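Local coordinates for eukaryotic initiation factor 4F subunit P150 (Saccharomyces cerevisiae, PDB 2VSO), which forms the scaffold of the cap-binding eIF4F complex that assembles the translation machinery on mRNA, this chain being its eIF4A-binding middle (MIF4G) domain, at residues E58-A63 with V104-P109; L84-E89 with S94-L99; A135-G140 with M194-R199; I252-I257 with D272-R277. One frame throughout, in Å; residues are numbered along the deposited sequence.

Contact 1: residues E58-A63 with V104-P109; sequences EILAIA and VKELNP
Ala63 carries the shortest sound polar bond here, from its amide N to Ile59 O at 3.1 Å, an ordinary turn of helix 52-64; across the contact, against the end of helix 93-106, no polar bond is made and the meeting is by van der Waals packing. Leu60 does most of the touching. With CG anti to the backbone N (chi1 164°), its branch reaches over to Glu106 and Leu107, and the two methyls divide the work. Leu60 CD2 lies 3.5 Å from Glu106 CB and also touches OE1 of that carboxylate, the two side chains crossing at about a right angle. Leu60 CD1 faces the backbone, 3.7 Å from Glu106 O and 3.9 Å from Leu107 CA, just where the chain leaves helical geometry. One turn further along helix 52-64, Ala63 CB lies 4.4 Å from Leu107 CD1. Cutting Leu60 back to an alanine would probably open a gap beside Glu106 and leave the helix end at Leu107 without most of its cover from helix 52-64. Just past this helix end, Asn108 N donates a hydrogen bond to Asn64 OD1. Within the helical stack of the MIF4G domain, Leu75 of helix 73-88 packs on both Ala63 and Leu107, Val125 of helix 122-139 touches Leu107, and helix 33-45 covers Ile59 and Ile62 on helix 52-64.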
# COMPACT_ATOMS: atom_id res chain seq x y z
N GLU C 58 19.71 -20.57 -0.57
CA GLU C 58 19.09 -21.72 -1.22
C GLU C 58 18.94 -21.51 -2.72
O GLU C 58 19.12 -22.44 -3.50
CB GLU C 58 17.77 -22.07 -0.54
CG GLU C 58 17.93 -22.27 0.95
CD GLU C 58 16.99 -23.31 1.52
OE1 GLU C 58 17.21 -23.74 2.67
OE2 GLU C 58 16.04 -23.69 0.80
N ILE C 59 18.64 -20.29 -3.13
CA ILE C 59 18.56 -19.98 -4.56
C ILE C 59 19.94 -20.09 -5.22
O ILE C 59 20.05 -20.32 -6.43
CB ILE C 59 17.97 -18.58 -4.78
CG1 ILE C 59 16.48 -18.59 -4.40
CG2 ILE C 59 18.18 -18.10 -6.24
CD1 ILE C 59 15.86 -17.22 -4.37
N LEU C 60 21.00 -19.93 -4.44
CA LEU C 60 22.36 -20.01 -4.97
C LEU C 60 22.84 -21.47 -5.11
O LEU C 60 23.72 -21.76 -5.92
CB LEU C 60 23.32 -19.18 -4.10
CG LEU C 60 24.82 -19.40 -4.24
CD1 LEU C 60 25.33 -18.94 -5.59
CD2 LEU C 60 25.55 -18.69 -3.11
N ALA C 61 22.25 -22.37 -4.33
CA ALA C 61 22.56 -23.80 -4.45
C ALA C 61 21.89 -24.35 -5.69
O ALA C 61 22.37 -25.32 -6.29
CB ALA C 61 22.10 -24.56 -3.21
N ILE C 62 20.76 -23.76 -6.06
CA ILE C 62 20.07 -24.16 -7.27
C ILE C 62 20.84 -23.62 -8.46
O ILE C 62 21.01 -24.31 -9.46
CB ILE C 62 18.61 -23.65 -7.27
CG1 ILE C 62 17.79 -24.40 -6.23
CG2 ILE C 62 17.96 -23.82 -8.62
CD1 ILE C 62 16.31 -24.16 -6.36
N ALA C 63 21.34 -22.39 -8.33
CA ALA C 63 22.15 -21.82 -9.41
C ALA C 63 23.42 -22.64 -9.60
O ALA C 63 23.82 -22.91 -10.72
CB ALA C 63 22.49 -20.36 -9.13
N VAL C 104 26.16 -13.33 -8.19
CA VAL C 104 27.37 -12.89 -8.86
C VAL C 104 28.58 -13.06 -7.96
O VAL C 104 29.64 -13.46 -8.41
CB VAL C 104 27.27 -11.42 -9.28
CG1 VAL C 104 28.66 -10.86 -9.55
CG2 VAL C 104 26.39 -11.28 -10.50
N LYS C 105 28.41 -12.74 -6.68
CA LYS C 105 29.51 -12.72 -5.73
C LYS C 105 29.88 -14.12 -5.28
O LYS C 105 31.06 -14.44 -5.13
CB LYS C 105 29.15 -11.85 -4.52
CG LYS C 105 30.31 -11.51 -3.60
CD LYS C 105 29.89 -10.52 -2.52
CE LYS C 105 31.09 -9.85 -1.86
NZ LYS C 105 30.68 -8.75 -0.94
N GLU C 106 28.87 -14.96 -5.07
CA GLU C 106 29.07 -16.24 -4.40
C GLU C 106 28.91 -17.46 -5.31
O GLU C 106 28.95 -18.60 -4.85
CB GLU C 106 28.14 -16.33 -3.18
CG GLU C 106 28.19 -15.09 -2.29
CD GLU C 106 27.58 -15.31 -0.92
OE1 GLU C 106 27.15 -16.45 -0.64
OE2 GLU C 106 27.53 -14.35 -0.13
N LEU C 107 28.75 -17.22 -6.60
CA LEU C 107 28.68 -18.34 -7.52
C LEU C 107 29.97 -19.13 -7.45
O LEU C 107 31.04 -18.56 -7.26
CB LEU C 107 28.46 -17.87 -8.96
CG LEU C 107 28.14 -19.02 -9.92
CD1 LEU C 107 26.73 -19.51 -9.68
CD2 LEU C 107 28.33 -18.63 -11.39
N ASN C 108 29.85 -20.44 -7.58
CA ASN C 108 30.99 -21.33 -7.65
C ASN C 108 31.81 -20.97 -8.88
O ASN C 108 31.28 -20.96 -9.98
CB ASN C 108 30.50 -22.77 -7.74
CG ASN C 108 31.61 -23.78 -7.67
OD1 ASN C 108 32.76 -23.44 -7.36
ND2 ASN C 108 31.29 -25.03 -7.95
N PRO C 109 33.10 -20.65 -8.69
CA PRO C 109 33.97 -20.24 -9.82
C PRO C 109 34.29 -21.39 -10.79
O PRO C 109 34.66 -21.14 -11.94
CB PRO C 109 35.25 -19.77 -9.13
CG PRO C 109 34.91 -19.63 -7.66
CD PRO C 109 33.81 -20.60 -7.40

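Contact 2: residues L84-E89 with S94-L99; sequences LKACDE and SMYAQL
Ala86 and Tyr96 bring their CA atoms to 6.1 Å where helices 73-88 and 93-106, joined by a short turn, run back past each other roughly antiparallel. This is a helical hairpin of the HEAT-like MIF4G domain, and Tyr96 fills its seam. With CG anti to the carbonyl carbon (chi1 -70°), the Tyr96 ring passes along Ala86, with Tyr96 CD2 3.7 Å from Ala86 CA and the two CB atoms 4.0 Å apart, while the backbone N of Ala86 lies over one face. Tyr96 OH donates to Glu89 OE2 over 2.7 Å; the oxygen sits at the ring edge, in its plane, but is met from above the carboxylate plane, 36° out of it. Leu44 O and a basic side chain of the other protein chain are weak further partners of this hydroxyl. Glu89 OE2 also forms a salt bridge to a basic side chain there, so this buried cluster is part of the binding surface. Lys85, bent at chi2 and chi4, comes obliquely to the ring, with Lys85 CD 3.7 Å from Tyr96 CZ and close to the hydroxyl, and its NZ hydrogen-bonds Asn45 OD1. Lys85 NZ also makes a salt bridge with Glu89 OE1 at 3.4 Å.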
# COMPACT_ATOMS: atom_id res chain seq x y z
N LEU C 84 11.71 -12.36 -14.10
CA LEU C 84 10.26 -12.46 -14.21
C LEU C 84 9.60 -12.06 -12.87
O LEU C 84 8.61 -11.34 -12.86
CB LEU C 84 9.84 -13.87 -14.65
CG LEU C 84 10.33 -14.28 -16.05
CD1 LEU C 84 10.01 -15.73 -16.34
CD2 LEU C 84 9.76 -13.40 -17.13
N LYS C 85 10.17 -12.52 -11.76
CA LYS C 85 9.70 -12.14 -10.43
C LYS C 85 9.87 -10.65 -10.20
O LYS C 85 8.94 -9.98 -9.78
CB LYS C 85 10.45 -12.90 -9.34
CG LYS C 85 9.58 -13.80 -8.46
CD LYS C 85 8.67 -12.98 -7.56
CE LYS C 85 7.40 -13.71 -7.19
NZ LYS C 85 7.51 -14.47 -5.92
N ALA C 86 11.06 -10.14 -10.47
CA ALA C 86 11.36 -8.74 -10.20
C ALA C 86 10.44 -7.80 -10.97
O ALA C 86 10.00 -6.78 -10.45
CB ALA C 86 12.83 -8.44 -10.52
N CYS C 87 10.14 -8.17 -12.22
CA CYS C 87 9.31 -7.36 -13.11
C CYS C 87 7.83 -7.33 -12.71
O CYS C 87 7.11 -6.42 -13.10
CB CYS C 87 9.44 -7.90 -14.55
SG CYS C 87 11.09 -7.69 -15.25
N ASP C 88 7.37 -8.33 -11.94
CA ASP C 88 5.97 -8.40 -11.51
C ASP C 88 5.76 -7.95 -10.06
O ASP C 88 4.62 -7.77 -9.61
CB ASP C 88 5.44 -9.83 -11.65
CG ASP C 88 5.27 -10.25 -13.08
OD1 ASP C 88 5.65 -11.39 -13.42
OD2 ASP C 88 4.76 -9.44 -13.88
N GLU C 89 6.85 -7.81 -9.33
CA GLU C 89 6.81 -7.46 -7.92
C GLU C 89 7.76 -6.31 -7.65
O GLU C 89 8.66 -6.43 -6.82
CB GLU C 89 7.11 -8.69 -7.04
CG GLU C 89 6.09 -9.80 -7.24
CD GLU C 89 6.20 -10.96 -6.23
OE1 GLU C 89 5.32 -11.87 -6.26
OE2 GLU C 89 7.14 -10.98 -5.41
N SER C 94 14.40 -4.29 -5.50
CA SER C 94 15.73 -3.92 -5.01
C SER C 94 16.32 -5.03 -4.16
O SER C 94 17.54 -5.19 -4.05
CB SER C 94 15.68 -2.61 -4.22
OG SER C 94 15.17 -2.84 -2.92
N MET C 95 15.42 -5.79 -3.55
CA MET C 95 15.76 -6.99 -2.80
C MET C 95 16.12 -8.12 -3.78
O MET C 95 17.05 -8.89 -3.55
CB MET C 95 14.57 -7.39 -1.94
CG MET C 95 14.75 -8.62 -1.10
SD MET C 95 13.13 -9.05 -0.44
CE MET C 95 12.80 -7.60 0.55
N TYR C 96 15.39 -8.20 -4.88
CA TYR C 96 15.72 -9.14 -5.94
C TYR C 96 17.03 -8.75 -6.57
O TYR C 96 17.84 -9.60 -6.94
CB TYR C 96 14.62 -9.15 -6.99
CG TYR C 96 13.34 -9.77 -6.51
CD1 TYR C 96 13.33 -11.04 -5.97
CD2 TYR C 96 12.14 -9.07 -6.58
CE1 TYR C 96 12.15 -11.61 -5.52
CE2 TYR C 96 10.97 -9.64 -6.15
CZ TYR C 96 10.97 -10.90 -5.62
OH TYR C 96 9.80 -11.47 -5.18
N ALA C 97 17.23 -7.44 -6.70
CA ALA C 97 18.46 -6.90 -7.25
C ALA C 97 19.63 -7.27 -6.34
O ALA C 97 20.74 -7.47 -6.80
CB ALA C 97 18.34 -5.40 -7.44
N GLN C 98 19.37 -7.41 -5.04
CA GLN C 98 20.40 -7.85 -4.12
C GLN C 98 20.67 -9.35 -4.27
O GLN C 98 21.81 -9.80 -4.16
CB GLN C 98 20.00 -7.56 -2.68
CG GLN C 98 20.44 -6.20 -2.19
CD GLN C 98 19.85 -5.85 -0.84
OE1 GLN C 98 19.73 -6.71 0.04
NE2 GLN C 98 19.48 -4.59 -0.68
N LEU C 99 19.60 -10.11 -4.51
CA LEU C 99 19.71 -11.54 -4.71
C LEU C 99 20.69 -11.83 -5.84
O LEU C 99 21.48 -12.75 -5.76
CB LEU C 99 18.36 -12.13 -5.06
CG LEU C 99 18.38 -13.64 -5.29
CD1 LEU C 99 19.02 -14.29 -4.10
CD2 LEU C 99 16.96 -14.18 -5.48

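Contact 3: residues A135-G140 with M194-R199; sequences AEFDKG and MFECFR
Phe137 and Glu196 both swing CG anti to their backbone N, Phe137 with chi1 at -162°, and that throws the ring and the acid across the groove between helices 122-139 and 191-206. The two helices are not consecutive in the chain: helix 163-185 comes between them, and in the HEAT-like stack of the MIF4G domain they run side by side in nearly the same direction, their local axes 12.1 Å apart at closest and 17° from parallel. Phe137 and Glu196 slide past one another from opposite banks, ring and carboxylate planes standing 80° apart. Glu196 OE1 comes to 3.4 Å from Phe137 CD2, while the far end of the ring, Phe137 CZ, lies 3.5 Å from Glu196 O and 4.1 Å from Cys197 CA. Leu176 and Val177 of helix 163-185 touch Phe137 and Cys197 respectively, so the intervening helix packs on both sides of the groove. Toward the outside, Asp138 OD1 stands 4.3 Å from Glu196 OE1, two like charges that probably repel mildly. Deeper in, the sulfur joins the apolar side of the contact, Cys197 SG lying 4.4 Å from Phe137 CE1.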
# COMPACT_ATOMS: atom_id res chain seq x y z
N ALA C 135 17.18 -9.40 -23.59
CA ALA C 135 16.09 -10.27 -24.01
C ALA C 135 14.75 -9.69 -23.58
O ALA C 135 13.86 -9.47 -24.40
CB ALA C 135 16.28 -11.68 -23.46
N GLU C 136 14.61 -9.44 -22.28
CA GLU C 136 13.35 -8.94 -21.75
C GLU C 136 13.04 -7.54 -22.30
O GLU C 136 11.88 -7.20 -22.53
CB GLU C 136 13.35 -8.95 -20.22
CG GLU C 136 13.78 -10.29 -19.60
CD GLU C 136 12.83 -11.45 -19.93
OE1 GLU C 136 11.91 -11.26 -20.74
OE2 GLU C 136 13.00 -12.55 -19.37
N PHE C 137 14.07 -6.75 -22.53
CA PHE C 137 13.89 -5.39 -23.03
C PHE C 137 13.36 -5.43 -24.46
O PHE C 137 12.39 -4.75 -24.79
CB PHE C 137 15.21 -4.61 -22.98
CG PHE C 137 15.04 -3.11 -23.07
CD1 PHE C 137 14.59 -2.38 -21.96
CD2 PHE C 137 15.33 -2.43 -24.24
CE1 PHE C 137 14.43 -0.99 -22.03
CE2 PHE C 137 15.18 -1.05 -24.32
CZ PHE C 137 14.73 -0.33 -23.21
N ASP C 138 14.00 -6.24 -25.30
CA ASP C 138 13.67 -6.30 -26.72
C ASP C 138 12.19 -6.62 -26.99
O ASP C 138 11.60 -6.07 -27.93
CB ASP C 138 14.58 -7.28 -27.45
CG ASP C 138 16.04 -6.82 -27.49
OD1 ASP C 138 16.39 -5.84 -26.79
OD2 ASP C 138 16.83 -7.45 -28.22
N LYS C 139 11.60 -7.49 -26.18
CA LYS C 139 10.16 -7.76 -26.25
C LYS C 139 9.34 -6.48 -26.36
O LYS C 139 8.38 -6.41 -27.13
CB LYS C 139 9.69 -8.56 -25.04
CG LYS C 139 10.47 -9.85 -24.78
CD LYS C 139 9.74 -10.69 -23.76
CE LYS C 139 10.60 -11.80 -23.22
NZ LYS C 139 9.94 -12.49 -22.07
N GLY C 140 9.70 -5.47 -25.57
CA GLY C 140 9.09 -4.15 -25.68
C GLY C 140 7.71 -4.03 -25.07
O GLY C 140 7.23 -4.93 -24.38
N MET C 194 21.74 1.23 -19.33
CA MET C 194 21.05 2.37 -18.73
C MET C 194 20.77 3.45 -19.78
O MET C 194 19.81 4.21 -19.66
CB MET C 194 21.90 2.92 -17.59
CG MET C 194 21.16 3.75 -16.57
SD MET C 194 19.99 2.81 -15.59
CE MET C 194 18.51 3.05 -16.55
N PHE C 195 21.62 3.52 -20.81
CA PHE C 195 21.38 4.46 -21.90
C PHE C 195 20.20 3.98 -22.71
O PHE C 195 19.38 4.77 -23.17
CB PHE C 195 22.61 4.57 -22.83
CG PHE C 195 23.65 5.55 -22.35
CD1 PHE C 195 24.57 5.18 -21.38
CD2 PHE C 195 23.72 6.82 -22.88
CE1 PHE C 195 25.53 6.08 -20.95
CE2 PHE C 195 24.69 7.73 -22.45
CZ PHE C 195 25.59 7.35 -21.48
N GLU C 196 20.11 2.67 -22.87
CA GLU C 196 19.10 2.10 -23.74
C GLU C 196 17.79 2.28 -23.03
O GLU C 196 16.75 2.47 -23.65
CB GLU C 196 19.41 0.63 -24.01
CG GLU C 196 18.88 0.10 -25.33
CD GLU C 196 19.24 -1.36 -25.53
OE1 GLU C 196 18.32 -2.18 -25.77
OE2 GLU C 196 20.43 -1.68 -25.43
N CYS C 197 17.86 2.24 -21.71
CA CYS C 197 16.69 2.42 -20.84
C CYS C 197 16.12 3.84 -20.90
O CYS C 197 14.95 4.04 -21.25
CB CYS C 197 17.06 2.08 -19.41
SG CYS C 197 15.75 1.30 -18.55
N PHE C 198 16.96 4.82 -20.57
CA PHE C 198 16.58 6.23 -20.71
C PHE C 198 16.18 6.55 -22.14
O PHE C 198 15.27 7.33 -22.39
CB PHE C 198 17.72 7.15 -20.27
CG PHE C 198 17.85 7.29 -18.76
CD1 PHE C 198 19.01 6.91 -18.11
CD2 PHE C 198 16.81 7.82 -18.01
CE1 PHE C 198 19.13 7.04 -16.74
CE2 PHE C 198 16.92 7.96 -16.63
CZ PHE C 198 18.08 7.58 -16.00
N ARG C 199 16.86 5.91 -23.09
CA ARG C 199 16.57 6.06 -24.51
C ARG C 199 15.12 5.69 -24.81
O ARG C 199 14.43 6.37 -25.56
CB ARG C 199 17.52 5.17 -25.30
CG ARG C 199 17.85 5.63 -26.71
CD ARG C 199 18.84 4.65 -27.35
NE ARG C 199 19.08 4.91 -28.76
CZ ARG C 199 20.00 5.75 -29.22
NH1 ARG C 199 20.79 6.40 -28.37
NH2 ARG C 199 20.15 5.93 -30.52

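Contact 4: residues I252-I257 with D272-R277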
# COMPACT_ATOMS: atom_id res chain seq x y z
N ILE C 252 13.13 17.64 -21.77
CA ILE C 252 11.86 17.07 -22.21
C ILE C 252 10.88 17.20 -21.08
O ILE C 252 9.67 17.32 -21.31
CB ILE C 252 12.01 15.57 -22.56
CG1 ILE C 252 12.69 15.40 -23.92
CG2 ILE C 252 10.67 14.88 -22.58
CD1 ILE C 252 12.98 13.97 -24.25
N LEU C 253 11.40 17.18 -19.87
CA LEU C 253 10.60 17.26 -18.66
C LEU C 253 10.21 18.70 -18.35
O LEU C 253 9.10 18.95 -17.90
CB LEU C 253 11.35 16.64 -17.47
CG LEU C 253 11.76 15.17 -17.53
CD1 LEU C 253 12.18 14.69 -16.13
CD2 LEU C 253 10.64 14.27 -18.09
N ASP C 254 11.12 19.63 -18.58
CA ASP C 254 10.78 21.05 -18.43
C ASP C 254 9.65 21.39 -19.38
O ASP C 254 8.72 22.11 -19.02
CB ASP C 254 11.99 21.93 -18.71
CG ASP C 254 13.01 21.90 -17.59
OD1 ASP C 254 12.68 21.39 -16.49
OD2 ASP C 254 14.15 22.37 -17.80
N ASN C 255 9.73 20.87 -20.60
CA ASN C 255 8.67 21.03 -21.58
C ASN C 255 7.38 20.46 -21.04
O ASN C 255 6.37 21.16 -21.00
CB ASN C 255 9.05 20.33 -22.89
CG ASN C 255 8.02 20.53 -23.98
OD1 ASN C 255 7.08 21.30 -23.82
ND2 ASN C 255 8.21 19.84 -25.10
N ILE C 256 7.42 19.21 -20.62
CA ILE C 256 6.24 18.53 -20.09
C ILE C 256 5.58 19.31 -18.96
O ILE C 256 4.35 19.41 -18.91
CB ILE C 256 6.57 17.12 -19.61
CG1 ILE C 256 6.57 16.16 -20.80
CG2 ILE C 256 5.56 16.69 -18.56
CD1 ILE C 256 7.28 14.86 -20.54
N ILE C 257 6.38 19.85 -18.06
CA ILE C 257 5.87 20.65 -16.96
C ILE C 257 5.23 21.91 -17.51
O ILE C 257 4.11 22.26 -17.14
CB ILE C 257 6.99 21.06 -15.98
CG1 ILE C 257 7.49 19.86 -15.18
CG2 ILE C 257 6.49 22.14 -15.06
CD1 ILE C 257 8.84 20.10 -14.54
N ASP C 272 10.64 18.67 -8.57
CA ASP C 272 11.56 18.27 -7.51
C ASP C 272 12.84 17.54 -7.95
O ASP C 272 13.88 17.78 -7.34
CB ASP C 272 10.83 17.50 -6.41
CG ASP C 272 9.89 18.39 -5.62
OD1 ASP C 272 9.72 19.57 -6.00
OD2 ASP C 272 9.32 17.92 -4.61
N ILE C 273 12.78 16.68 -8.98
CA ILE C 273 14.05 16.15 -9.53
C ILE C 273 14.82 17.21 -10.29
O ILE C 273 16.04 17.21 -10.29
CB ILE C 273 13.93 14.87 -10.43
CG1 ILE C 273 12.51 14.66 -10.92
CG2 ILE C 273 14.53 13.63 -9.74
CD1 ILE C 273 12.26 15.24 -12.28
N LYS C 274 14.08 18.13 -10.93
CA LYS C 274 14.68 19.23 -11.67
C LYS C 274 15.50 20.13 -10.74
O LYS C 274 16.57 20.58 -11.10
CB LYS C 274 13.61 20.04 -12.39
CG LYS C 274 14.07 20.77 -13.62
CD LYS C 274 15.15 21.78 -13.33
CE LYS C 274 15.98 22.07 -14.56
NZ LYS C 274 16.95 23.17 -14.34
N GLU C 275 15.00 20.36 -9.54
CA GLU C 275 15.71 21.17 -8.57
C GLU C 275 16.80 20.36 -7.91
O GLU C 275 17.86 20.88 -7.57
CB GLU C 275 14.78 21.74 -7.49
CG GLU C 275 15.53 22.36 -6.31
CD GLU C 275 14.64 22.85 -5.19
OE1 GLU C 275 15.15 23.54 -4.28
OE2 GLU C 275 13.43 22.54 -5.21
N LEU C 276 16.53 19.07 -7.73
CA LEU C 276 17.50 18.18 -7.12
C LEU C 276 18.75 18.01 -7.97
O LEU C 276 19.85 17.98 -7.45
CB LEU C 276 16.88 16.82 -6.80
CG LEU C 276 17.84 15.83 -6.13
CD1 LEU C 276 18.45 16.45 -4.90
CD2 LEU C 276 17.14 14.55 -5.78
N ARG C 277 18.59 17.89 -9.29
CA ARG C 277 19.73 17.72 -10.17
C ARG C 277 20.41 19.05 -10.46
O ARG C 277 21.63 19.15 -10.40
CB ARG C 277 19.34 16.99 -11.48
CG ARG C 277 20.18 17.42 -12.67
CD ARG C 277 20.56 16.25 -13.58
NE ARG C 277 21.74 16.52 -14.40
CZ ARG C 277 21.71 16.98 -15.65
NH1 ARG C 277 20.55 17.24 -16.23
NH2 ARG C 277 22.84 17.18 -16.32
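The last two helices of the modelled chain, 242-257 and 264-278, meet here as a hairpin, and the touching is done by two pairs of side chains: Leu253 with Ile273, and Asp254 with Lys274. In the apolar pair the methyls do the work, Leu253 CD1 lying 3.9 Å from Ile273 CD1 as the two side chains cross at about a right angle. Leu205 of helix 191-206 packs on Leu253, and Val218 and Asn222 of helix 211-228 pack on Ile273. The pair therefore faces inward, toward the preceding helices of the stack, in the way the helical hairpins of a HEAT-like MIF4G domain pile one on the next. The charged pair meets through the lysine's carbons. Lys274 leaves its helix with CG anti to the backbone N (chi1 -154°) and bends at chi2, which lays the chain across the end of Asp254: Asp254 OD1 is 3.2 Å from Lys274 CG, and OD2 is 3.7 Å from Lys274 CE. The chain carries its ammonium on past the acid, with Lys274 NZ 4.5 Å from Asp254 OD2, near enough for attraction but beyond a salt bridge. A serine in place of Lys274 would probably leave the Asp254 carboxylate without that nearby positive charge and without the methylenes that cover it. On the later turn Arg277 NH2 forms with Asp247 OD1 a true salt bridge between the same two helices.

In the fold
The four contacts follow one another along the curved stack of helices. Contacts 1 and 2 share helix 93-106; their centres are about 16 Å apart and they touch, Ile59 CD1 lying 3.4 Å from Leu99 CD2. Contact 2 also touches contact 3, about 17 Å away between centres, through Leu84 CD2 and Glu136 OE2 at 4.0 Å. Contact 4 stands apart, its nearest atoms about 7 Å from those of contact 3, and it lies across the chain's centre from contact 1, about 41 Å between centres. The other protein chain forms salt bridges with Glu58, Glu89 and Asp272 of contacts 1, 2 and 4, but does not touch contact 3.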